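Local coordinates for protein Asp/Glu-specific dipeptidyl-peptidase (Flavobacterium psychrophilum, PDB 5JXF) that removes dipeptides from the N-terminus of oligopeptides as a serine peptidase of family S46, with strict specificity for Asp or Glu at the P1 position, at residues Q373-A378 with N382-L387; E194-I199 with I563-Q568. One frame throughout, in Å; residues are numbered along the deposited sequence.

Interaction 1. Residues Q373-A378 with N382-L387; sequences QKVIAA and NEYGNL
Val375 and Gly385 mark the closest approach of the two backbones, their CA atoms 6.2 Å apart where the chain, having run out of helix 360-375, comes back past its end to enter helix 386-415. No hydrogen bond crosses between the segments; the contact is a small, buried apolar one carried by Val375. The valine does the work with both its methyls. CG1 lies 4.0 Å from Tyr384 CB and sits near the plane of the phenol ring, at its edge and not over a face. CG2 goes to the next residue along, 4.0 Å from Gly385 CA. With chi1 at -44° the two methyls straddle the backbone N, which lets one branch meet the tyrosine and the other the glycine. Gly385 takes a positive phi of 75°, a turn that glycine adopts easily, and having no side chain it presents its bare main chain to the methyl. Just beyond it, a weak hydrogen bond of 2.7 Å runs from Asn386 N to Tyr384 O as the chain turns into the next helix. The phenol of Tyr384 continues past the valine, and its OH finds a hydrogen-bond partner in Glu570. That glutamate belongs to helix 547-571, against which the contact is laid: Val375 and Ala378 rest on Leu571 at the helix's end, and Leu387 touches Leu560 farther back. The connection between helices 360-375 and 386-415 is thereby pinned to a third helix, a packing joint in the alpha-helical part of the peptidase, away from the substrate pocket.

Interaction 2. Residues E194-I199 with I563-Q568; sequences EGNQYI and IYMKAQ
Asn196 drives its amide against Lys566 and Met565 on one side of helix 547-571, and this is the tight part of the contact. OD1 lies 3.2 Å from Lys566 CB, the asparagine meeting the lysine chain at about a right angle. ND2 sits 3.8 Å from Met565 CB. The amide nitrogen is well occupied: it gives hydrogen bonds to Phe193 O, in its own turn, and to Arg562 O, one helical turn before Lys566. An alanine here would probably leave Phe193 O and Arg562 O without this shared donor and open a gap beside Lys566 CB, weakening the link between turn and helix.

The flank at Glu194 is looser. It reaches across with its aliphatic part only, CG standing 4.1 Å from Met565 CB, while the methionine's chi2 of 63° and the bend at chi3 lead the thioether off to pack on Tyr292. The solvent side lies past Asn196, where the exposed Lys566, extended as far as CE with the last bond turned, leads its ammonium off to a salt bridge with Glu570.

Gly195 makes the tight turn possible, since its backbone angles would push a side chain into the carbonyl of Glu194. Asn196 and Gln197, both opposite Phe192, form a classic beta bulge. The contact thus sets the hairpin end between strands 186-192 and 197-214, in the N-terminal beta-barrel of the chymotrypsin-like domain that carries the probable triad members His101 and Asp237, against helix 547-571, whose Tyr564 meets Phe371 of helix 360-375 edge to face.

From the N terminus, the chain passes the turn and strand start at 194-199, completes the N-terminal barrel, and from residue 295 enters the long helical insertion. Within that insertion interaction 1 closes a short loop, with three residues between its segments, where helix 360-375 gives way to helix 386-415. At 563-568 the chain comes back against the hairpin, so interaction 2 closes a far larger loop and interaction 1 is nested inside it. The two meet on helix 547-571: Tyr384 CE2 packs 3.6 Å from Ala567 CB, and Leu387 also touches Ile563. That helix therefore ties the barrel to the helical connection; the centres of interactions 1 and 2 lie about 16 Å apart.

Interaction 1. Residues Q373-A378 with N382-L387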
loop_
_atom_site.group_PDB
_atom_site.type_symbol
_atom_site.label_atom_id
_atom_site.label_comp_id
_atom_site.label_asym_id
_atom_site.label_seq_id
_atom_site.Cartn_x
_atom_site.Cartn_y
_atom_site.Cartn_z
ATOM N N GLN A 373 -35.637 22.830 9.347
ATOM C CA GLN A 373 -36.268 23.687 8.349
ATOM C C GLN A 373 -37.468 22.964 7.749
ATOM O O GLN A 373 -38.300 23.565 7.069
ATOM C CB GLN A 373 -35.273 24.082 7.254
ATOM N N LYS A 374 -37.547 21.665 8.013
ATOM C CA LYS A 374 -38.647 20.846 7.541
ATOM C C LYS A 374 -39.612 20.503 8.677
ATOM O O LYS A 374 -40.713 20.022 8.420
ATOM C CB LYS A 374 -38.118 19.567 6.882
ATOM N N VAL A 375 -39.216 20.747 9.924
ATOM C CA VAL A 375 -40.139 20.516 11.034
ATOM C C VAL A 375 -41.012 21.744 11.233
ATOM O O VAL A 375 -42.103 21.648 11.795
ATOM C CB VAL A 375 -39.424 20.180 12.368
ATOM C CG1 VAL A 375 -38.304 19.185 12.140
ATOM C CG2 VAL A 375 -38.919 21.438 13.064
ATOM N N ILE A 376 -40.539 22.900 10.773
ATOM C CA ILE A 376 -41.348 24.107 10.868
ATOM C C ILE A 376 -42.332 24.108 9.706
ATOM O O ILE A 376 -43.474 24.533 9.853
ATOM C CB ILE A 376 -40.489 25.421 10.882
ATOM C CG1 ILE A 376 -39.969 25.795 9.488
ATOM C CG2 ILE A 376 -39.353 25.322 11.896
ATOM C CD1 ILE A 376 -40.688 26.982 8.858
ATOM N N ALA A 377 -41.897 23.588 8.563
ATOM C CA ALA A 377 -42.737 23.541 7.376
ATOM C C ALA A 377 -43.896 22.565 7.571
ATOM O O ALA A 377 -44.903 22.633 6.864
ATOM C CB ALA A 377 -41.910 23.157 6.159
ATOM N N ALA A 378 -43.749 21.665 8.539
ATOM C CA ALA A 378 -44.769 20.662 8.826
ATOM C C ALA A 378 -45.556 21.003 10.088
ATOM O O ALA A 378 -46.497 20.298 10.451
ATOM C CB ALA A 378 -44.129 19.286 8.958
ATOM N N ASN A 382 -43.099 20.975 18.296
ATOM C CA ASN A 382 -43.358 20.615 19.684
ATOM C C ASN A 382 -42.912 19.176 19.917
ATOM O O ASN A 382 -42.334 18.859 20.954
ATOM C CB ASN A 382 -44.844 20.827 20.017
ATOM C CG ASN A 382 -45.218 20.415 21.444
ATOM O OD1 ASN A 382 -44.419 19.852 22.194
ATOM N ND2 ASN A 382 -46.442 20.747 21.834
ATOM N N GLU A 383 -43.162 18.306 18.946
ATOM C CA GLU A 383 -42.627 16.952 19.010
ATOM C C GLU A 383 -41.144 16.953 18.640
ATOM O O GLU A 383 -40.308 16.394 19.354
ATOM C CB GLU A 383 -43.416 16.021 18.088
ATOM N N TYR A 384 -40.821 17.605 17.527
ATOM C CA TYR A 384 -39.452 17.598 16.998
ATOM C C TYR A 384 -38.741 18.911 17.322
ATOM O O TYR A 384 -38.985 19.529 18.365
ATOM C CB TYR A 384 -39.460 17.372 15.486
ATOM C CG TYR A 384 -40.292 16.175 15.060
ATOM C CD1 TYR A 384 -40.574 15.149 15.958
ATOM C CD2 TYR A 384 -40.837 16.086 13.780
ATOM C CE1 TYR A 384 -41.343 14.069 15.601
ATOM C CE2 TYR A 384 -41.617 14.994 13.411
ATOM C CZ TYR A 384 -41.864 13.994 14.321
ATOM O OH TYR A 384 -42.633 12.919 13.941
ATOM N N GLY A 385 -37.860 19.334 16.424
ATOM C CA GLY A 385 -37.239 20.633 16.548
ATOM C C GLY A 385 -36.180 20.686 17.630
ATOM O O GLY A 385 -34.970 20.719 17.357
ATOM N N ASN A 386 -36.652 20.724 18.871
ATOM C CA ASN A 386 -35.805 20.720 20.051
ATOM C C ASN A 386 -34.823 19.540 20.085
ATOM O O ASN A 386 -33.705 19.683 20.579
ATOM C CB ASN A 386 -36.688 20.709 21.299
ATOM C CG ASN A 386 -37.232 22.094 21.656
ATOM O OD1 ASN A 386 -36.599 23.127 21.401
ATOM N ND2 ASN A 386 -38.393 22.110 22.287
ATOM N N LEU A 387 -35.253 18.396 19.541
ATOM C CA LEU A 387 -34.436 17.177 19.414
ATOM C C LEU A 387 -32.937 17.415 19.254
ATOM O O LEU A 387 -32.138 16.970 20.073
ATOM C CB LEU A 387 -34.921 16.351 18.220
ATOM C CG LEU A 387 -36.315 15.737 18.303
ATOM C CD1 LEU A 387 -36.644 15.014 17.002
ATOM C CD2 LEU A 387 -36.426 14.796 19.498
#

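Interaction 2. Residues E194-I199 with I563-Q568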
loop_
_atom_site.group_PDB
_atom_site.type_symbol
_atom_site.label_atom_id
_atom_site.label_comp_id
_atom_site.label_asym_id
_atom_site.label_seq_id
_atom_site.Cartn_x
_atom_site.Cartn_y
_atom_site.Cartn_z
ATOM N N GLU A 194 -35.626 1.808 15.618
ATOM C CA GLU A 194 -35.347 2.375 16.943
ATOM C C GLU A 194 -36.546 2.272 17.882
ATOM O O GLU A 194 -36.564 2.900 18.935
ATOM C CB GLU A 194 -34.909 3.840 16.819
ATOM C CG GLU A 194 -33.622 4.045 16.019
ATOM C CD GLU A 194 -32.366 3.701 16.808
ATOM O OE1 GLU A 194 -32.481 3.388 18.014
ATOM O OE2 GLU A 194 -31.266 3.730 16.210
ATOM N N GLY A 195 -37.545 1.486 17.492
ATOM C CA GLY A 195 -38.702 1.246 18.340
ATOM C C GLY A 195 -40.029 1.649 17.729
ATOM O O GLY A 195 -41.086 1.477 18.350
ATOM N N ASN A 196 -39.981 2.191 16.515
ATOM C CA ASN A 196 -41.196 2.583 15.803
ATOM C C ASN A 196 -41.932 1.399 15.189
ATOM O O ASN A 196 -43.061 1.531 14.719
ATOM C CB ASN A 196 -40.865 3.596 14.708
ATOM C CG ASN A 196 -40.537 4.963 15.260
ATOM O OD1 ASN A 196 -41.430 5.716 15.647
ATOM N ND2 ASN A 196 -39.251 5.305 15.280
ATOM N N GLN A 197 -41.295 0.235 15.184
ATOM C CA GLN A 197 -41.895 -0.938 14.561
ATOM C C GLN A 197 -41.413 -2.222 15.229
ATOM O O GLN A 197 -40.259 -2.325 15.633
ATOM C CB GLN A 197 -41.584 -0.961 13.056
ATOM C CG GLN A 197 -42.177 -2.155 12.316
ATOM C CD GLN A 197 -41.950 -2.107 10.813
ATOM O OE1 GLN A 197 -41.195 -1.277 10.302
ATOM N NE2 GLN A 197 -42.624 -3.000 10.095
ATOM N N TYR A 198 -42.305 -3.197 15.353
ATOM C CA TYR A 198 -41.954 -4.481 15.948
ATOM C C TYR A 198 -42.411 -5.625 15.052
ATOM O O TYR A 198 -43.583 -5.690 14.655
ATOM C CB TYR A 198 -42.559 -4.617 17.347
ATOM C CG TYR A 198 -41.955 -3.668 18.354
ATOM C CD1 TYR A 198 -42.437 -2.371 18.493
ATOM C CD2 TYR A 198 -40.893 -4.063 19.158
ATOM C CE1 TYR A 198 -41.879 -1.493 19.415
ATOM C CE2 TYR A 198 -40.334 -3.195 20.086
ATOM C CZ TYR A 198 -40.830 -1.912 20.210
ATOM O OH TYR A 198 -40.268 -1.046 21.127
ATOM N N ILE A 199 -41.475 -6.515 14.726
ATOM C CA ILE A 199 -41.748 -7.631 13.832
ATOM C C ILE A 199 -41.386 -8.948 14.483
ATOM O O ILE A 199 -40.293 -9.078 15.048
ATOM C CB ILE A 199 -40.960 -7.517 12.523
ATOM C CG1 ILE A 199 -41.402 -6.289 11.729
ATOM C CG2 ILE A 199 -41.114 -8.792 11.694
ATOM C CD1 ILE A 199 -40.482 -5.975 10.558
ATOM N N ILE A 563 -37.459 9.024 18.476
ATOM C CA ILE A 563 -38.290 10.096 17.924
ATOM C C ILE A 563 -37.643 10.722 16.696
ATOM O O ILE A 563 -38.321 11.056 15.719
ATOM C CB ILE A 563 -38.551 11.191 18.963
ATOM C CG1 ILE A 563 -39.328 10.625 20.147
ATOM C CG2 ILE A 563 -39.310 12.363 18.348
ATOM C CD1 ILE A 563 -39.592 11.653 21.222
ATOM N N TYR A 564 -36.326 10.875 16.756
ATOM C CA TYR A 564 -35.559 11.395 15.634
ATOM C C TYR A 564 -35.776 10.507 14.407
ATOM O O TYR A 564 -35.919 11.006 13.288
ATOM C CB TYR A 564 -34.073 11.474 16.000
ATOM C CG TYR A 564 -33.213 12.237 15.017
ATOM C CD1 TYR A 564 -33.754 13.210 14.183
ATOM C CD2 TYR A 564 -31.855 11.970 14.915
ATOM C CE1 TYR A 564 -32.961 13.898 13.283
ATOM C CE2 TYR A 564 -31.053 12.645 14.021
ATOM C CZ TYR A 564 -31.606 13.607 13.204
ATOM O OH TYR A 564 -30.795 14.276 12.317
ATOM N N MET A 565 -35.816 9.194 14.632
ATOM C CA MET A 565 -36.039 8.220 13.563
ATOM C C MET A 565 -37.415 8.416 12.929
ATOM O O MET A 565 -37.540 8.531 11.708
ATOM C CB MET A 565 -35.902 6.793 14.106
ATOM C CG MET A 565 -35.840 5.690 13.045
ATOM S SD MET A 565 -34.394 5.836 11.968
ATOM C CE MET A 565 -35.178 6.222 10.405
ATOM N N LYS A 566 -38.440 8.467 13.775
ATOM C CA LYS A 566 -39.816 8.691 13.327
ATOM C C LYS A 566 -39.958 10.006 12.569
ATOM O O LYS A 566 -40.690 10.091 11.582
ATOM C CB LYS A 566 -40.770 8.670 14.525
ATOM C CG LYS A 566 -42.227 8.984 14.205
ATOM C CD LYS A 566 -43.075 8.938 15.476
ATOM C CE LYS A 566 -44.417 9.627 15.302
ATOM N NZ LYS A 566 -45.250 8.986 14.250
ATOM N N ALA A 567 -39.248 11.026 13.033
ATOM C CA ALA A 567 -39.293 12.337 12.403
ATOM C C ALA A 567 -38.811 12.254 10.966
ATOM O O ALA A 567 -39.445 12.788 10.055
ATOM C CB ALA A 567 -38.456 13.335 13.184
ATOM N N GLN A 568 -37.688 11.575 10.771
ATOM C CA GLN A 568 -37.096 11.453 9.447
ATOM C C GLN A 568 -37.990 10.615 8.537
ATOM O O GLN A 568 -38.092 10.880 7.340
ATOM C CB GLN A 568 -35.687 10.859 9.543
ATOM C CG GLN A 568 -34.688 11.788 10.227
ATOM C CD GLN A 568 -33.286 11.208 10.298
ATOM O OE1 GLN A 568 -32.655 10.918 9.273
ATOM N NE2 GLN A 568 -32.786 11.043 11.518
#